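Side-chain contacts in stage II sporulation protein Q (PDB 3TUF), which forms a channel with SpoIIIAH linking forespore and mother cell, acts in forespore engulfment and is required for anchoring membrane proteins on the forespore side of the septal membrane: residues E108-P111 / V112-Y115; K142-Q145 / N146-I149; K154-Y157 / S158-S161. All coordinates share one frame; numbering follows the deposited sequence.

Contact 1: residues E108-P111 / V112-Y115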
loop_
_atom_site.group_PDB
_atom_site.type_symbol
_atom_site.label_atom_id
_atom_site.label_comp_id
_atom_site.label_asym_id
_atom_site.label_seq_id
_atom_site.Cartn_x
_atom_site.Cartn_y
_atom_site.Cartn_z
ATOM N N GLU A 108 -23.528 -19.869 24.035
ATOM C CA GLU A 108 -24.268 -20.231 22.818
ATOM C C GLU A 108 -23.613 -21.267 21.979
ATOM O O GLU A 108 -22.384 -21.411 21.971
ATOM C CB GLU A 108 -24.455 -19.012 21.931
ATOM C CG GLU A 108 -23.459 -17.911 22.176
ATOM C CD GLU A 108 -23.769 -16.675 21.329
ATOM O OE1 GLU A 108 -23.309 -16.610 20.139
ATOM O OE2 GLU A 108 -24.478 -15.768 21.850
ATOM N N LYS A 109 -24.431 -21.946 21.205
ATOM C CA LYS A 109 -23.967 -23.068 20.410
ATOM C C LYS A 109 -23.504 -22.381 19.177
ATOM O O LYS A 109 -24.215 -21.537 18.684
ATOM C CB LYS A 109 -25.128 -24.020 20.061
ATOM C CG LYS A 109 -24.823 -24.981 18.883
ATOM C CD LYS A 109 -24.099 -26.230 19.388
ATOM C CE LYS A 109 -22.977 -26.664 18.431
ATOM N NZ LYS A 109 -23.588 -27.503 17.351
ATOM N N ASP A 110 -22.309 -22.693 18.701
ATOM C CA ASP A 110 -21.796 -22.156 17.456
ATOM C C ASP A 110 -21.579 -23.363 16.548
ATOM O O ASP A 110 -21.041 -24.383 16.982
ATOM C CB ASP A 110 -20.456 -21.555 17.734
ATOM C CG ASP A 110 -19.845 -20.960 16.523
ATOM O OD1 ASP A 110 -19.290 -21.708 15.644
ATOM O OD2 ASP A 110 -19.939 -19.707 16.490
ATOM N N PRO A 111 -21.961 -23.269 15.274
ATOM C CA PRO A 111 -21.838 -24.540 14.492
ATOM C C PRO A 111 -20.395 -24.972 14.221
ATOM O O PRO A 111 -20.139 -26.160 13.952
ATOM C CB PRO A 111 -22.564 -24.236 13.191
ATOM C CG PRO A 111 -22.417 -22.611 13.059
ATOM C CD PRO A 111 -22.507 -22.129 14.501
ATOM N N VAL A 112 -19.456 -24.031 14.319
ATOM C CA VAL A 112 -18.049 -24.361 14.142
ATOM C C VAL A 112 -17.333 -24.595 15.468
ATOM O O VAL A 112 -16.574 -25.562 15.607
ATOM C CB VAL A 112 -17.381 -23.237 13.438
ATOM C CG1 VAL A 112 -15.810 -23.400 13.433
ATOM C CG2 VAL A 112 -17.953 -23.163 12.055
ATOM N N LEU A 113 -17.570 -23.702 16.422
ATOM C CA LEU A 113 -16.930 -23.754 17.747
ATOM C C LEU A 113 -17.540 -24.743 18.795
ATOM O O LEU A 113 -16.902 -25.042 19.810
ATOM C CB LEU A 113 -16.852 -22.330 18.330
ATOM C CG LEU A 113 -16.043 -21.295 17.516
ATOM C CD1 LEU A 113 -15.911 -19.866 18.229
ATOM C CD2 LEU A 113 -14.667 -21.884 17.145
ATOM N N GLY A 114 -18.732 -25.293 18.551
ATOM C CA GLY A 114 -19.519 -26.000 19.613
ATOM C C GLY A 114 -20.142 -24.942 20.541
ATOM O O GLY A 114 -20.223 -23.732 20.224
ATOM N N TYR A 115 -20.571 -25.347 21.713
ATOM C CA TYR A 115 -20.929 -24.315 22.699
ATOM C C TYR A 115 -19.796 -23.422 23.152
ATOM O O TYR A 115 -18.656 -23.863 23.273
ATOM C CB TYR A 115 -21.517 -24.960 23.904
ATOM C CG TYR A 115 -22.971 -25.190 23.756
ATOM C CD1 TYR A 115 -23.900 -24.176 24.092
ATOM C CD2 TYR A 115 -23.457 -26.458 23.328
ATOM C CE1 TYR A 115 -25.316 -24.424 24.011
ATOM C CE2 TYR A 115 -24.855 -26.720 23.241
ATOM C CZ TYR A 115 -25.749 -25.689 23.586
ATOM O OH TYR A 115 -27.080 -25.954 23.506
HETATM O O HOH W 1 -18.589 -27.684 15.928
#
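One face of the Tyr115 ring is covered by the Lys109 side chain: CB of Lys109 sits over the middle of the ring, 4.0 Å from its centroid, a CH-pi contact. Farther out, Lys109 CD reaches Tyr115 CE2 at 4.0 Å, the two side chains crossing at about a right angle. They face each other as a non-hydrogen-bonded antiparallel pair next to the turn of a beta hairpin joining strands 102-110 and 116-120, where a long aliphatic chain suits a ring. The second flat group, the Asp110 carboxylate, makes an Asx turn. A chi1 of -179° directs it away from its own N, and OD1 turns in toward the loop backbone to take two amides: Val112 N at 2.7 Å on its anti side, and Leu113 N, also 2.7 Å, nearly straight (171°) but from above the carboxylate plane. Pro111, with no N-H to satisfy, follows Asp110 at the start of the turn, and Gly114 adopts a positive phi of 76° that a side chain would resist. Asp110 N gives a bond of 2.8 Å to Gly114 O; the return bond from Gly114 N to Asp110 O is weak. At the loop's tip a water donates to Pro111 O at 2.9 Å and, weakly, to Val112 O.

Contact 2: residues K142-Q145 / N146-I149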
loop_
_atom_site.group_PDB
_atom_site.type_symbol
_atom_site.label_atom_id
_atom_site.label_comp_id
_atom_site.label_asym_id
_atom_site.label_seq_id
_atom_site.Cartn_x
_atom_site.Cartn_y
_atom_site.Cartn_z
ATOM N N LYS A 142 -24.561 -15.978 37.462
ATOM C CA LYS A 142 -23.374 -15.749 38.286
ATOM C C LYS A 142 -22.826 -17.127 38.546
ATOM O O LYS A 142 -23.585 -17.942 39.015
ATOM C CB LYS A 142 -23.818 -15.259 39.661
ATOM C CG LYS A 142 -23.652 -13.814 39.915
ATOM C CD LYS A 142 -24.757 -13.034 39.274
ATOM C CE LYS A 142 -24.129 -11.817 38.590
ATOM N NZ LYS A 142 -24.870 -10.542 38.827
ATOM N N VAL A 143 -21.558 -17.428 38.274
ATOM C CA VAL A 143 -21.006 -18.733 38.702
ATOM C C VAL A 143 -19.922 -18.552 39.733
ATOM O O VAL A 143 -19.321 -17.457 39.840
ATOM C CB VAL A 143 -20.426 -19.585 37.533
ATOM C CG1 VAL A 143 -21.531 -20.045 36.590
ATOM C CG2 VAL A 143 -19.402 -18.829 36.774
ATOM N N LYS A 144 -19.675 -19.616 40.488
ATOM C CA LYS A 144 -18.580 -19.659 41.448
ATOM C C LYS A 144 -17.460 -20.573 40.897
ATOM O O LYS A 144 -17.695 -21.427 40.017
ATOM C CB LYS A 144 -19.063 -20.003 42.917
ATOM C CG LYS A 144 -20.182 -21.049 42.984
ATOM C CD LYS A 144 -21.084 -21.106 44.288
ATOM C CE LYS A 144 -22.420 -21.966 44.102
ATOM N NZ LYS A 144 -22.290 -23.430 43.667
ATOM N N GLN A 145 -16.230 -20.322 41.378
ATOM C CA GLN A 145 -15.054 -21.081 41.018
ATOM C C GLN A 145 -15.313 -22.579 41.214
ATOM O O GLN A 145 -15.813 -22.952 42.237
ATOM C CB GLN A 145 -13.919 -20.610 41.914
ATOM C CG GLN A 145 -12.658 -21.409 41.700
ATOM C CD GLN A 145 -11.364 -20.706 42.108
ATOM O OE1 GLN A 145 -11.201 -20.287 43.263
ATOM N NE2 GLN A 145 -10.418 -20.607 41.162
ATOM N N ASN A 146 -15.011 -23.421 40.229
ATOM C CA ASN A 146 -15.251 -24.896 40.261
ATOM C C ASN A 146 -16.674 -25.359 40.037
ATOM O O ASN A 146 -16.998 -26.580 40.064
ATOM C CB ASN A 146 -14.670 -25.553 41.517
ATOM C CG ASN A 146 -13.172 -25.505 41.488
ATOM O OD1 ASN A 146 -12.539 -24.677 42.161
ATOM N ND2 ASN A 146 -12.586 -26.317 40.610
ATOM N N GLN A 147 -17.536 -24.380 39.790
ATOM C CA GLN A 147 -18.881 -24.690 39.450
ATOM C C GLN A 147 -18.930 -25.161 38.020
ATOM O O GLN A 147 -18.467 -24.452 37.101
ATOM C CB GLN A 147 -19.729 -23.478 39.628
ATOM C CG GLN A 147 -21.187 -23.851 39.498
ATOM C CD GLN A 147 -22.101 -22.651 39.537
ATOM O OE1 GLN A 147 -23.095 -22.658 38.825
ATOM N NE2 GLN A 147 -21.802 -21.634 40.351
ATOM N N VAL A 148 -19.461 -26.365 37.831
ATOM C CA VAL A 148 -19.505 -26.955 36.499
ATOM C C VAL A 148 -20.325 -26.059 35.617
ATOM O O VAL A 148 -21.387 -25.556 36.038
ATOM C CB VAL A 148 -20.137 -28.343 36.501
ATOM C CG1 VAL A 148 -20.670 -28.714 35.120
ATOM C CG2 VAL A 148 -19.092 -29.387 37.007
ATOM N N ILE A 149 -19.830 -25.842 34.398
ATOM C CA ILE A 149 -20.543 -25.005 33.479
ATOM C C ILE A 149 -20.775 -25.662 32.142
ATOM O O ILE A 149 -21.451 -25.084 31.295
ATOM C CB ILE A 149 -19.848 -23.652 33.268
ATOM C CG1 ILE A 149 -18.507 -23.862 32.591
ATOM C CG2 ILE A 149 -19.772 -22.841 34.628
ATOM C CD1 ILE A 149 -17.691 -22.592 32.534
#
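Gln147 reaches back over the chain that precedes it, its CB 2.9 Å from Lys144 O and its amide carbon CD 4.0 Å from Val143 CG1. The backbone bond beneath is Gln147 N to Lys144 O, 3.0 Å, and it closes a type II beta turn from Lys144 to Gln147. A chi1 of -170° carries the Gln147 chain away from its own N; extended from there, it lies across the Lys144 side chain at about a right angle and brings its amide to the flank of Val143. Cut back to an alanine, the position would probably keep the turn's backbone bond but open a gap beside Val143 and leave the Lys144 stem without the chain it crosses. Deeper in, Val143 CG1 meets Ile149 CG2 at 3.8 Å, two branched residues suited to strands and to a buried place. At the corner, Gln145 and Asn146 run side by side with amide planes 34° apart, Gln145 CG being 3.3 Å from Asn146 OD1. Asn146 holds a positive phi of 77°, a shape asparagine tolerates better than most residues. What positions all this lies outside: Gln145 NE2 bonds to the carbonyls of Ser99 and Asn40, Gln145 N to Ser101 OG, and the backbones of Asn146 and Gln147 pair with Ala98. The turn thus passes the chain from one sheet to another, and its shape probably rests on backbone bonds, the Gln145 amide's bonds to neighbouring carbonyls and the Val143-Ile149 contact.

Contact 3: residues K154-Y157 / S158-S161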
loop_
_atom_site.group_PDB
_atom_site.type_symbol
_atom_site.label_atom_id
_atom_site.label_comp_id
_atom_site.label_asym_id
_atom_site.label_seq_id
_atom_site.Cartn_x
_atom_site.Cartn_y
_atom_site.Cartn_z
ATOM N N LYS A 154 -16.307 -32.567 20.969
ATOM C CA LYS A 154 -15.565 -32.332 19.737
ATOM C C LYS A 154 -16.185 -31.157 18.972
ATOM O O LYS A 154 -17.365 -30.776 19.242
ATOM C CB LYS A 154 -15.584 -33.532 18.785
ATOM C CG LYS A 154 -15.654 -34.920 19.398
ATOM C CD LYS A 154 -15.353 -35.835 18.239
ATOM C CE LYS A 154 -15.713 -37.307 18.449
ATOM N NZ LYS A 154 -14.420 -38.106 18.610
ATOM N N ASN A 155 -15.432 -30.712 17.949
ATOM C CA ASN A 155 -15.524 -29.428 17.319
ATOM C C ASN A 155 -15.248 -29.503 15.884
ATOM O O ASN A 155 -14.453 -30.349 15.445
ATOM C CB ASN A 155 -14.312 -28.622 17.756
ATOM C CG ASN A 155 -14.707 -27.331 18.205
ATOM O OD1 ASN A 155 -15.929 -26.994 18.103
ATOM N ND2 ASN A 155 -13.782 -26.581 18.740
ATOM N N LEU A 156 -15.754 -28.536 15.140
ATOM C CA LEU A 156 -15.281 -28.389 13.750
ATOM C C LEU A 156 -13.927 -27.682 13.694
ATOM O O LEU A 156 -13.018 -28.121 13.008
ATOM C CB LEU A 156 -16.332 -27.715 12.861
ATOM C CG LEU A 156 -17.417 -28.729 12.425
ATOM C CD1 LEU A 156 -18.589 -28.007 11.731
ATOM C CD2 LEU A 156 -16.859 -29.919 11.582
ATOM N N TYR A 157 -13.812 -26.630 14.492
ATOM C CA TYR A 157 -12.651 -25.752 14.538
ATOM C C TYR A 157 -11.291 -26.486 14.727
ATOM O O TYR A 157 -10.390 -26.394 13.873
ATOM C CB TYR A 157 -12.901 -24.737 15.645
ATOM C CG TYR A 157 -12.127 -23.452 15.513
ATOM C CD1 TYR A 157 -12.363 -22.566 14.445
ATOM C CD2 TYR A 157 -11.182 -23.102 16.467
ATOM C CE1 TYR A 157 -11.677 -21.381 14.331
ATOM C CE2 TYR A 157 -10.482 -21.926 16.368
ATOM C CZ TYR A 157 -10.726 -21.074 15.303
ATOM O OH TYR A 157 -10.009 -19.907 15.228
ATOM N N SER A 158 -11.152 -27.231 15.816
ATOM C CA SER A 158 -9.958 -28.012 15.987
ATOM C C SER A 158 -10.313 -29.482 16.058
ATOM O O SER A 158 -10.430 -30.024 17.132
ATOM C CB SER A 158 -9.184 -27.544 17.243
ATOM O OG SER A 158 -10.057 -26.934 18.204
ATOM N N GLU A 159 -10.497 -30.164 14.934
ATOM C CA GLU A 159 -10.904 -31.582 15.060
ATOM C C GLU A 159 -9.777 -32.363 15.653
ATOM O O GLU A 159 -10.010 -33.410 16.254
ATOM C CB GLU A 159 -11.288 -32.233 13.739
ATOM C CG GLU A 159 -11.669 -31.242 12.657
ATOM C CD GLU A 159 -12.784 -31.769 11.776
ATOM O OE1 GLU A 159 -12.741 -32.977 11.434
ATOM O OE2 GLU A 159 -13.695 -30.968 11.439
ATOM N N ASP A 160 -8.559 -31.834 15.480
ATOM C CA ASP A 160 -7.306 -32.472 15.950
ATOM C C ASP A 160 -7.155 -32.631 17.487
ATOM O O ASP A 160 -6.371 -33.447 17.937
ATOM C CB ASP A 160 -6.042 -31.797 15.311
ATOM C CG ASP A 160 -5.646 -30.476 16.016
ATOM O OD1 ASP A 160 -4.773 -30.518 16.903
ATOM O OD2 ASP A 160 -6.214 -29.388 15.706
ATOM N N SER A 161 -7.885 -31.853 18.277
ATOM C CA SER A 161 -7.838 -31.943 19.719
ATOM C C SER A 161 -8.951 -32.873 20.243
ATOM O O SER A 161 -9.361 -32.793 21.462
ATOM C CB SER A 161 -8.143 -30.571 20.289
ATOM O OG SER A 161 -7.235 -29.624 19.829
#
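Ser158, Glu159 and Asn155 carry this tight bend, in which the chain folds back on itself ahead of a short 3-10 turn at 159-160 without any hydrogen bond between 154-157 and 158-161. Ser158 is buried at the inside of the bend, where a small residue fits, since the Asn155 side chain comes close on one flank. Asn155 is itself buried and turned toward Ser158, its CB 4.0 Å from Ser158 N; a side chain of this modest length also reaches Ser131 and, like Ser158, touches His164. That histidine opens a His-Val-His sequence matching the His-x-His motif of active M23 peptidases, so the bend probably lies beside the region that corresponds to their active site. Ser158 O then receives a weak 3.3 Å bond from Ser161 N. Glu159 lies alongside Leu156, both side chains pointing the same way; Glu159 CG is 3.4 Å from Leu156 O, and Glu159 OE2 comes within 3.3 Å of Leu156 CD2. A kink at chi2 (-144°) and a nearly eclipsed chi1 (-21°) bring the carboxylate there. Tyr157 goes the other way: a chi1 of -157° sends its ring out of the bend to Val112, Leu113 and Gln130. The far end is fixed by charge and hydroxyl, Asp160 forming a salt bridge with Lys55 and Ser161 OG a hydrogen bond with Asp85. Glutamate suits its exposed position, and the leucine methyl lies against its carboxylate, yet Glu159 OE2 is also 3.3 Å from Leu156 O, two acceptors facing each other, which would tend to disfavour the ionised form slightly. The bend therefore seems to owe its form to packing and to partners beyond it, not to polar bonds across it.

Overall arrangement
From the N terminus, contact 1 comes first, closing the hairpin between strands 102-110 and 116-120. Contact 2 follows, turning the chain from strand 142-143, a neighbour of 102-110 in the same sheet, into strand 148-151 of a smaller sheet. Contact 3 bends the loop that leads from there to strand 165-171. The three lie in series, none enclosing or crossing another. Contacts 1 and 3 nevertheless meet, their centres about 11 Å apart: Val112 O probably accepts hydrogen bonds from Leu156 N and Tyr157 N, tying hairpin tip to loop. Contact 2 stands apart, its centre about 20 Å from that of contact 1 and 25 Å from that of contact 3.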